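Local coordinates for lipoprotein outS (Dickeya dadantii, PDB 3UTK), which serves as the pilotin of the type II secretion system, interacting with secretin OutD and needed to move pectate lyases and cellulases across the outer membrane, at residues A[52-57]-A[123-128]. Numbering follows the deposited sequence.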
ATOM      1  N   ALA A  52       2.131   0.153  -2.014  1.00 21.40           N
ATOM      2  CA  ALA A  52       3.502   0.628  -2.218  1.00 20.98           C
ATOM      3  C   ALA A  52       4.132   1.161  -0.936  1.00 19.79           C
ATOM      4  O   ALA A  52       5.291   0.869  -0.639  1.00 19.58           O
ATOM      5  CB  ALA A  52       3.536   1.702  -3.289  1.00 22.84           C
ATOM      6  N   ALA A  53       3.376   1.959  -0.191  1.00 16.74           N
ATOM      7  CA  ALA A  53       3.866   2.511   1.074  1.00 17.23           C
ATOM      8  C   ALA A  53       4.135   1.393   2.087  1.00 18.66           C
ATOM      9  O   ALA A  53       5.115   1.428   2.824  1.00 19.98           O
ATOM     10  CB  ALA A  53       2.872   3.520   1.639  1.00 19.52           C
ATOM     11  N   SER A  54       3.242   0.406   2.125  1.00 18.93           N
ATOM     12  CA  SER A  54       3.427  -0.740   2.996  1.00 17.83           C
ATOM     13  C   SER A  54       4.671  -1.555   2.645  1.00 16.67           C
ATOM     14  O   SER A  54       5.402  -1.950   3.535  1.00 19.82           O
ATOM     15  CB  SER A  54       2.191  -1.637   2.982  1.00 18.84           C
ATOM     16  OG  SER A  54       1.067  -0.936   3.482  1.00 18.89           O
ATOM     17  N   LYS A  55       4.897  -1.841   1.361  1.00 15.16           N
ATOM     18  CA  LYS A  55       6.106  -2.569   0.967  1.00 14.15           C
ATOM     19  C   LYS A  55       7.349  -1.734   1.299  1.00 17.24           C
ATOM     20  O   LYS A  55       8.369  -2.266   1.724  1.00 19.44           O
ATOM     21  CB  LYS A  55       6.078  -2.939  -0.523  1.00 17.85           C
ATOM     22  CG  LYS A  55       7.301  -3.733  -0.982  1.00 20.60           C
ATOM     23  CD  LYS A  55       7.186  -4.219  -2.422  1.00 23.98           C
ATOM     24  CE  LYS A  55       8.379  -5.094  -2.790  1.00 27.98           C
ATOM     25  NZ  LYS A  55       8.146  -5.861  -4.046  1.00 31.64           N
ATOM     26  N   TYR A  56       7.263  -0.425   1.091  1.00 16.11           N
ATOM     27  CA  TYR A  56       8.367   0.467   1.444  1.00 15.84           C
ATOM     28  C   TYR A  56       8.713   0.340   2.936  1.00 15.73           C
ATOM     29  O   TYR A  56       9.881   0.285   3.317  1.00 17.95           O
ATOM     30  CB  TYR A  56       8.040   1.924   1.061  1.00 15.62           C
ATOM     31  CG  TYR A  56       9.203   2.876   1.214  1.00 17.90           C
ATOM     32  CD1 TYR A  56       9.554   3.384   2.460  1.00 17.08           C
ATOM     33  CD2 TYR A  56       9.939   3.283   0.107  1.00 18.25           C
ATOM     34  CE1 TYR A  56      10.623   4.257   2.597  1.00 18.84           C
ATOM     35  CE2 TYR A  56      11.007   4.154   0.239  1.00 17.09           C
ATOM     36  CZ  TYR A  56      11.343   4.636   1.478  1.00 17.77           C
ATOM     37  OH  TYR A  56      12.411   5.496   1.602  1.00 19.46           O
ATOM     38  N   LEU A  57       7.697   0.253   3.784  1.00 16.57           N
ATOM     39  CA  LEU A  57       7.960   0.123   5.209  1.00 15.08           C
ATOM     40  C   LEU A  57       8.639  -1.214   5.494  1.00 15.45           C
ATOM     41  O   LEU A  57       9.617  -1.272   6.230  1.00 16.73           O
ATOM     42  CB  LEU A  57       6.678   0.246   6.036  1.00 15.42           C
ATOM     43  CG  LEU A  57       6.082   1.647   6.222  1.00 16.42           C
ATOM     44  CD1 LEU A  57       4.719   1.595   6.937  1.00 20.18           C
ATOM     45  CD2 LEU A  57       7.037   2.559   6.999  1.00 18.60           C
ATOM     46  N   THR A 123      -0.790   3.897  10.276  1.00 20.47           N
ATOM     47  CA  THR A 123      -1.402   3.036  11.294  1.00 22.93           C
ATOM     48  C   THR A 123      -2.758   2.393  10.923  1.00 22.71           C
ATOM     49  O   THR A 123      -2.946   1.202  11.139  1.00 22.69           O
ATOM     50  CB  THR A 123      -1.541   3.755  12.650  1.00 26.89           C
ATOM     51  OG1 THR A 123      -0.257   4.227  13.077  1.00 31.67           O
ATOM     52  CG2 THR A 123      -2.089   2.800  13.694  1.00 31.30           C
ATOM     53  N   PRO A 124      -3.716   3.176  10.395  1.00 24.46           N
ATOM     54  CA  PRO A 124      -5.008   2.548  10.081  1.00 25.69           C
ATOM     55  C   PRO A 124      -4.907   1.395   9.072  1.00 24.78           C
ATOM     56  O   PRO A 124      -5.610   0.386   9.211  1.00 25.69           O
ATOM     57  CB  PRO A 124      -5.831   3.710   9.506  1.00 26.48           C
ATOM     58  CG  PRO A 124      -5.222   4.935  10.123  1.00 25.85           C
ATOM     59  CD  PRO A 124      -3.751   4.637  10.200  1.00 25.68           C
ATOM     60  N   PHE A 125      -4.043   1.530   8.073  1.00 21.76           N
ATOM     61  CA  PHE A 125      -3.904   0.467   7.088  1.00 21.71           C
ATOM     62  C   PHE A 125      -3.141  -0.721   7.680  1.00 20.96           C
ATOM     63  O   PHE A 125      -3.499  -1.870   7.441  1.00 22.63           O
ATOM     64  CB  PHE A 125      -3.232   0.976   5.813  1.00 18.49           C
ATOM     65  CG  PHE A 125      -3.305   0.013   4.662  1.00 19.37           C
ATOM     66  CD1 PHE A 125      -4.519  -0.308   4.085  1.00 23.43           C
ATOM     67  CD2 PHE A 125      -2.153  -0.577   4.164  1.00 19.40           C
ATOM     68  CE1 PHE A 125      -4.581  -1.199   3.020  1.00 24.94           C
ATOM     69  CE2 PHE A 125      -2.208  -1.465   3.105  1.00 20.02           C
ATOM     70  CZ  PHE A 125      -3.421  -1.778   2.532  1.00 22.96           C
ATOM     71  N   LEU A 126      -2.097  -0.445   8.464  1.00 20.30           N
ATOM     72  CA  LEU A 126      -1.359  -1.532   9.103  1.00 19.86           C
ATOM     73  C   LEU A 126      -2.255  -2.288  10.095  1.00 21.87           C
ATOM     74  O   LEU A 126      -2.147  -3.506  10.238  1.00 24.22           O
ATOM     75  CB  LEU A 126      -0.086  -1.025   9.793  1.00 20.17           C
ATOM     76  CG  LEU A 126       0.856  -0.188   8.921  1.00 20.36           C
ATOM     77  CD1 LEU A 126       2.127   0.164   9.680  1.00 22.77           C
ATOM     78  CD2 LEU A 126       1.189  -0.876   7.603  1.00 21.04           C
ATOM     79  N   ASP A 127      -3.141  -1.566  10.772  1.00 23.92           N
ATOM     80  CA  ASP A 127      -4.106  -2.209  11.674  1.00 26.25           C
ATOM     81  C   ASP A 127      -5.020  -3.183  10.918  1.00 28.24           C
ATOM     82  O   ASP A 127      -5.321  -4.285  11.399  1.00 30.61           O
ATOM     83  CB  ASP A 127      -4.959  -1.162  12.389  1.00 27.99           C
ATOM     84  CG  ASP A 127      -4.252  -0.539  13.582  1.00 33.21           C
ATOM     85  OD1 ASP A 127      -3.114  -0.948  13.896  1.00 33.96           O
ATOM     86  OD2 ASP A 127      -4.850   0.355  14.218  1.00 36.34           O
ATOM     87  N   ALA A 128      -5.459  -2.764   9.737  1.00 25.65           N
ATOM     88  CA  ALA A 128      -6.323  -3.585   8.890  1.00 26.99           C
ATOM     89  C   ALA A 128      -5.612  -4.866   8.471  1.00 27.10           C
ATOM     90  O   ALA A 128      -6.232  -5.913   8.268  1.00 26.34           O
ATOM     91  CB  ALA A 128      -6.753  -2.795   7.663  1.00 28.79           C
TER
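Leu-126 reaches from helix 123-131 to helix 40-60 with both branches of its fork. Its CB and CG act as a spacer, too far back to touch the other segment. From CG, CD1 continues to the CD1 methyl of Leu-57 at 4.0 Å, the two side chains meeting at a slant, while CD2 lies 4.1 Å from OG of Ser-54. Beside it, Phe-125 has CG anti to its backbone N (chi1 -168°), which carries the ring out to the hydroxyl of Ser-54. The ring presents its edge to Ser-54: OG lies in the ring plane, 3.3 Å from both CD2 and CE2 of Phe-125. The same hydroxyl hydrogen-bonds to the carbonyl O of Leu-50, one turn back in its own helix. Ile-72 of helix 69-82 and Met-122 also pack on Ser-54, and Phe-118 of helix 111-121 on Leu-57. The local axes pass 11.1 Å apart at 83°, a nearly perpendicular crossing in keeping with the nested helical hairpins of this pilotin. No conventional hydrogen bond joins the two segments; the buried hydroxyl finds its acceptor within its own helix and probably offers its oxygen to the weakly positive C-H edge of Phe-125, an approach that links them together with the methyl contact of the two leucines.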